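Local structure of 3-dehydroquinate dehydratase (Clostridium difficile, 4H3D) at residues 126-129 against 130-134; 244-247 against 248-252. The protein catalyses the cis-dehydration of 3-dehydroquinate to 3-dehydroshikimate, the third step of the chorismate pathway, through a covalent imine (Schiff-base) intermediate. All blocks are in the same frame, centred on the assembly; numbering follows the deposited sequence.

Followed from the N terminus, the chain reaches contact 1 first, in helix 125-137, which connects strands 116-120 and 141-148 of the parallel barrel. Contact 2 comes much later, in helix 243-256, the last helix of the chain, which packs against strands 21-26 and 227-229, the first and last strands of that barrel. Each contact lies within about two and a half turns of one helix, between adjoining segments, so neither closes a long loop; they stand in series and neither nest nor cross. Their centres are 36 Å apart, on opposite sides of the chain's centre. Contact 1 meets no other subunit, whereas the helix of contact 2 also packs against the second subunit of the assembly.

Contact 1. Residues 126-129 against 130-134; sequences EVID and EVVNF
Val127 and Val131 lie one turn apart on helix 125-137, the crossover helix of a beta-alpha-beta unit in the TIM barrel. Four consecutive i to i+4 backbone bonds run across the contact. The middle two, Val131 N to Val127 O (2.9 Å) and Val132 N to Ile128 O (2.8 Å), have C=O...N angles of 164° and 163°. The outer two, from Glu130 N to Glu126 O and from Asn133 N to Asp129 O, are longer and approach their carbonyls more obliquely.

Apolar packing follows the same spacing. Ile128 and Val132 run side by side, their CG2 methyls 3.7 Å apart; with CG1 of Ile128 beside the backbone N (chi1 -66°), CG2 falls on the carbonyl side. Val127 CG1 meets Val131 CG2 more loosely at 4.2 Å. These residues are buried: Val131 reaches Ile117 and Val119, while Ile128 and Val132 cover Ile144 and Val142, seating this part of the helix on both flanking strands.

Polar side chains occupy the outer side. Glu130 OE2 forms a salt bridge with Lys106 of helix 98-110. Asn133 folds back along the helix, its ND2 3.1 Å from Asp129 O, yet the angle is too poor for a hydrogen bond.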
# COMPACT_ATOMS: atom_id res chain seq x y z
N GLU B 126 28.48 -10.88 -21.90
CA GLU B 126 29.06 -10.36 -23.14
C GLU B 126 28.23 -9.20 -23.68
O GLU B 126 28.75 -8.13 -23.95
CB GLU B 126 29.22 -11.46 -24.20
CG GLU B 126 29.92 -10.99 -25.48
CD GLU B 126 30.29 -12.14 -26.42
OE1 GLU B 126 29.69 -13.23 -26.32
OE2 GLU B 126 31.19 -11.94 -27.26
N VAL B 127 26.93 -9.43 -23.81
CA VAL B 127 26.02 -8.41 -24.32
C VAL B 127 25.95 -7.23 -23.35
O VAL B 127 26.13 -6.07 -23.76
CB VAL B 127 24.59 -8.98 -24.50
CG1 VAL B 127 23.57 -7.85 -24.65
CG2 VAL B 127 24.57 -9.92 -25.69
N ILE B 128 25.74 -7.53 -22.08
CA ILE B 128 25.64 -6.51 -21.03
C ILE B 128 26.89 -5.64 -20.95
O ILE B 128 26.78 -4.42 -20.92
CB ILE B 128 25.37 -7.12 -19.67
CG1 ILE B 128 23.97 -7.77 -19.64
CG2 ILE B 128 25.44 -6.06 -18.60
CD1 ILE B 128 23.76 -8.67 -18.46
N ASP B 129 28.06 -6.26 -20.92
CA ASP B 129 29.31 -5.48 -20.86
C ASP B 129 29.41 -4.52 -22.02
O ASP B 129 29.76 -3.34 -21.84
CB ASP B 129 30.55 -6.39 -20.83
CG ASP B 129 30.82 -6.99 -19.44
OD1 ASP B 129 30.12 -6.62 -18.47
OD2 ASP B 129 31.74 -7.83 -19.32
N GLU B 130 29.08 -4.99 -23.21
CA GLU B 130 29.17 -4.13 -24.39
C GLU B 130 28.18 -2.97 -24.34
O GLU B 130 28.56 -1.81 -24.56
CB GLU B 130 28.98 -4.94 -25.69
CG GLU B 130 29.22 -4.08 -26.94
CD GLU B 130 29.14 -4.85 -28.25
OE1 GLU B 130 29.01 -6.09 -28.24
OE2 GLU B 130 29.24 -4.20 -29.31
N VAL B 131 26.92 -3.27 -24.03
CA VAL B 131 25.89 -2.24 -24.02
C VAL B 131 26.05 -1.28 -22.83
O VAL B 131 25.87 -0.07 -23.00
CB VAL B 131 24.48 -2.85 -24.01
CG1 VAL B 131 23.44 -1.74 -24.04
CG2 VAL B 131 24.31 -3.78 -25.22
N VAL B 132 26.39 -1.79 -21.66
CA VAL B 132 26.57 -0.91 -20.49
C VAL B 132 27.75 0.04 -20.67
O VAL B 132 27.62 1.24 -20.44
CB VAL B 132 26.74 -1.70 -19.18
CG1 VAL B 132 27.17 -0.76 -18.06
CG2 VAL B 132 25.47 -2.39 -18.82
N ASN B 133 28.89 -0.48 -21.11
CA ASN B 133 30.06 0.36 -21.29
C ASN B 133 29.81 1.45 -22.32
O ASN B 133 30.20 2.60 -22.12
CB ASN B 133 31.29 -0.48 -21.69
CG ASN B 133 31.86 -1.27 -20.52
OD1 ASN B 133 31.73 -0.86 -19.36
ND2 ASN B 133 32.52 -2.39 -20.83
N PHE B 134 29.11 1.12 -23.40
CA PHE B 134 28.83 2.10 -24.42
C PHE B 134 27.84 3.16 -23.94
O PHE B 134 28.03 4.35 -24.19
CB PHE B 134 28.32 1.45 -25.71
CG PHE B 134 28.24 2.41 -26.83
CD1 PHE B 134 29.40 2.79 -27.50
CD2 PHE B 134 27.04 3.00 -27.17
CE1 PHE B 134 29.34 3.70 -28.52
CE2 PHE B 134 26.98 3.93 -28.20
CZ PHE B 134 28.12 4.28 -28.87

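Contact 2. Residues 244-247 against 248-252; sequences KELN and SVLNL
The amide ends of Asn247 and Asn251 meet one turn apart on helix 243-256, the C-terminal helix of the TIM barrel. Asn247 CB sits 3.1 Å from Ser248 N. With chi1 at -171°, CG lies beside the carbonyl carbon, its nearest neighbours across the contact being Ser248 N and Asn251 ND2, and the amide is carried toward the following turn, where ND2 comes within 3.6 Å of Asn251 ND2. The two amides are turned well out of a common plane, 74° apart, and two donors do not bond to each other. A water links them, accepting from Asn247 ND2 at 3.0 Å and from Asn251 ND2 at 2.8 Å. At the other end of each amide, Asn247 OD1 and Asn251 OD1 both accept from Arg19 NH1.

Beneath them the backbone bond from Asn251 N to Asn247 O (3.1 Å) belongs to a regular i to i+4 series; Leu250 N to Leu246 O, at 3.0 Å, has the straightest N-H in it, 167°. Ser248 OG lies 3.2 Å from Lys244 O, an uncertain bond because its proton has another acceptor within reach.

On the barrel side, Leu250 CG comes to 3.2 Å from Leu246 O, and its CD1 approaches Leu246 CG loosely. Both leucines touch Thr228, and Leu250 also rests on Ile22, placing the helix against strands 21-26 and 227-229. Val249 packs on Val249 of the second subunit, so this part of the helix joins the subunit interface.

Each asparagine thus has its amide orientation defined at both ends, by donation to the shared water and acceptance from Arg19. The guanidinium's positive charge would be expected to draw electron density toward the two carbonyl oxygens and make the amide N-H groups somewhat stronger donors.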
# COMPACT_ATOMS: atom_id res chain seq x y z
N LYS B 244 -2.11 8.68 -12.72
CA LYS B 244 -2.70 9.79 -11.95
C LYS B 244 -3.03 9.32 -10.54
O LYS B 244 -2.71 9.98 -9.54
CB LYS B 244 -3.98 10.31 -12.62
CG LYS B 244 -3.77 10.93 -13.99
CD LYS B 244 -5.10 11.35 -14.63
CE LYS B 244 -4.90 11.78 -16.07
NZ LYS B 244 -6.16 12.29 -16.69
N GLU B 245 -3.66 8.16 -10.46
CA GLU B 245 -4.05 7.60 -9.18
C GLU B 245 -2.81 7.16 -8.39
O GLU B 245 -2.77 7.27 -7.17
CB GLU B 245 -5.05 6.47 -9.39
CG GLU B 245 -6.36 6.98 -10.01
CD GLU B 245 -7.42 5.91 -10.18
OE1 GLU B 245 -7.09 4.71 -10.14
OE2 GLU B 245 -8.60 6.28 -10.38
N LEU B 246 -1.78 6.71 -9.10
CA LEU B 246 -0.54 6.31 -8.46
C LEU B 246 0.13 7.55 -7.86
O LEU B 246 0.65 7.52 -6.74
CB LEU B 246 0.37 5.60 -9.47
CG LEU B 246 1.68 5.00 -8.97
CD1 LEU B 246 1.41 4.07 -7.83
CD2 LEU B 246 2.44 4.27 -10.14
N ASN B 247 0.10 8.65 -8.61
CA ASN B 247 0.67 9.90 -8.12
C ASN B 247 -0.01 10.34 -6.81
O ASN B 247 0.66 10.72 -5.86
CB ASN B 247 0.56 11.03 -9.16
CG ASN B 247 1.34 12.27 -8.76
OD1 ASN B 247 2.56 12.23 -8.61
ND2 ASN B 247 0.65 13.39 -8.60
N SER B 248 -1.33 10.24 -6.78
CA SER B 248 -2.09 10.63 -5.60
C SER B 248 -1.70 9.80 -4.38
O SER B 248 -1.50 10.35 -3.30
CB SER B 248 -3.59 10.49 -5.85
OG SER B 248 -3.97 11.29 -6.95
N VAL B 249 -1.59 8.49 -4.55
CA VAL B 249 -1.23 7.61 -3.44
C VAL B 249 0.20 7.89 -2.93
O VAL B 249 0.43 7.94 -1.72
CB VAL B 249 -1.37 6.13 -3.80
CG1 VAL B 249 -0.97 5.24 -2.61
CG2 VAL B 249 -2.81 5.82 -4.21
N LEU B 250 1.14 8.08 -3.86
CA LEU B 250 2.51 8.37 -3.48
C LEU B 250 2.61 9.67 -2.66
O LEU B 250 3.40 9.75 -1.71
CB LEU B 250 3.42 8.45 -4.70
CG LEU B 250 3.57 7.18 -5.53
CD1 LEU B 250 4.52 7.43 -6.71
CD2 LEU B 250 4.07 6.07 -4.70
N ASN B 251 1.83 10.67 -3.04
CA ASN B 251 1.84 11.94 -2.31
C ASN B 251 1.24 11.77 -0.93
O ASN B 251 1.70 12.36 0.05
CB ASN B 251 1.09 13.03 -3.07
CG ASN B 251 1.86 13.53 -4.28
OD1 ASN B 251 3.06 13.23 -4.45
ND2 ASN B 251 1.18 14.30 -5.13
N LEU B 252 0.20 10.95 -0.84
CA LEU B 252 -0.44 10.66 0.43
C LEU B 252 0.53 9.96 1.40
O LEU B 252 0.56 10.27 2.60
CB LEU B 252 -1.69 9.80 0.21
CG LEU B 252 -2.51 9.42 1.44
CD1 LEU B 252 -3.10 10.66 2.11
CD2 LEU B 252 -3.61 8.44 1.05
O HOH W 1 1.78 15.83 -7.38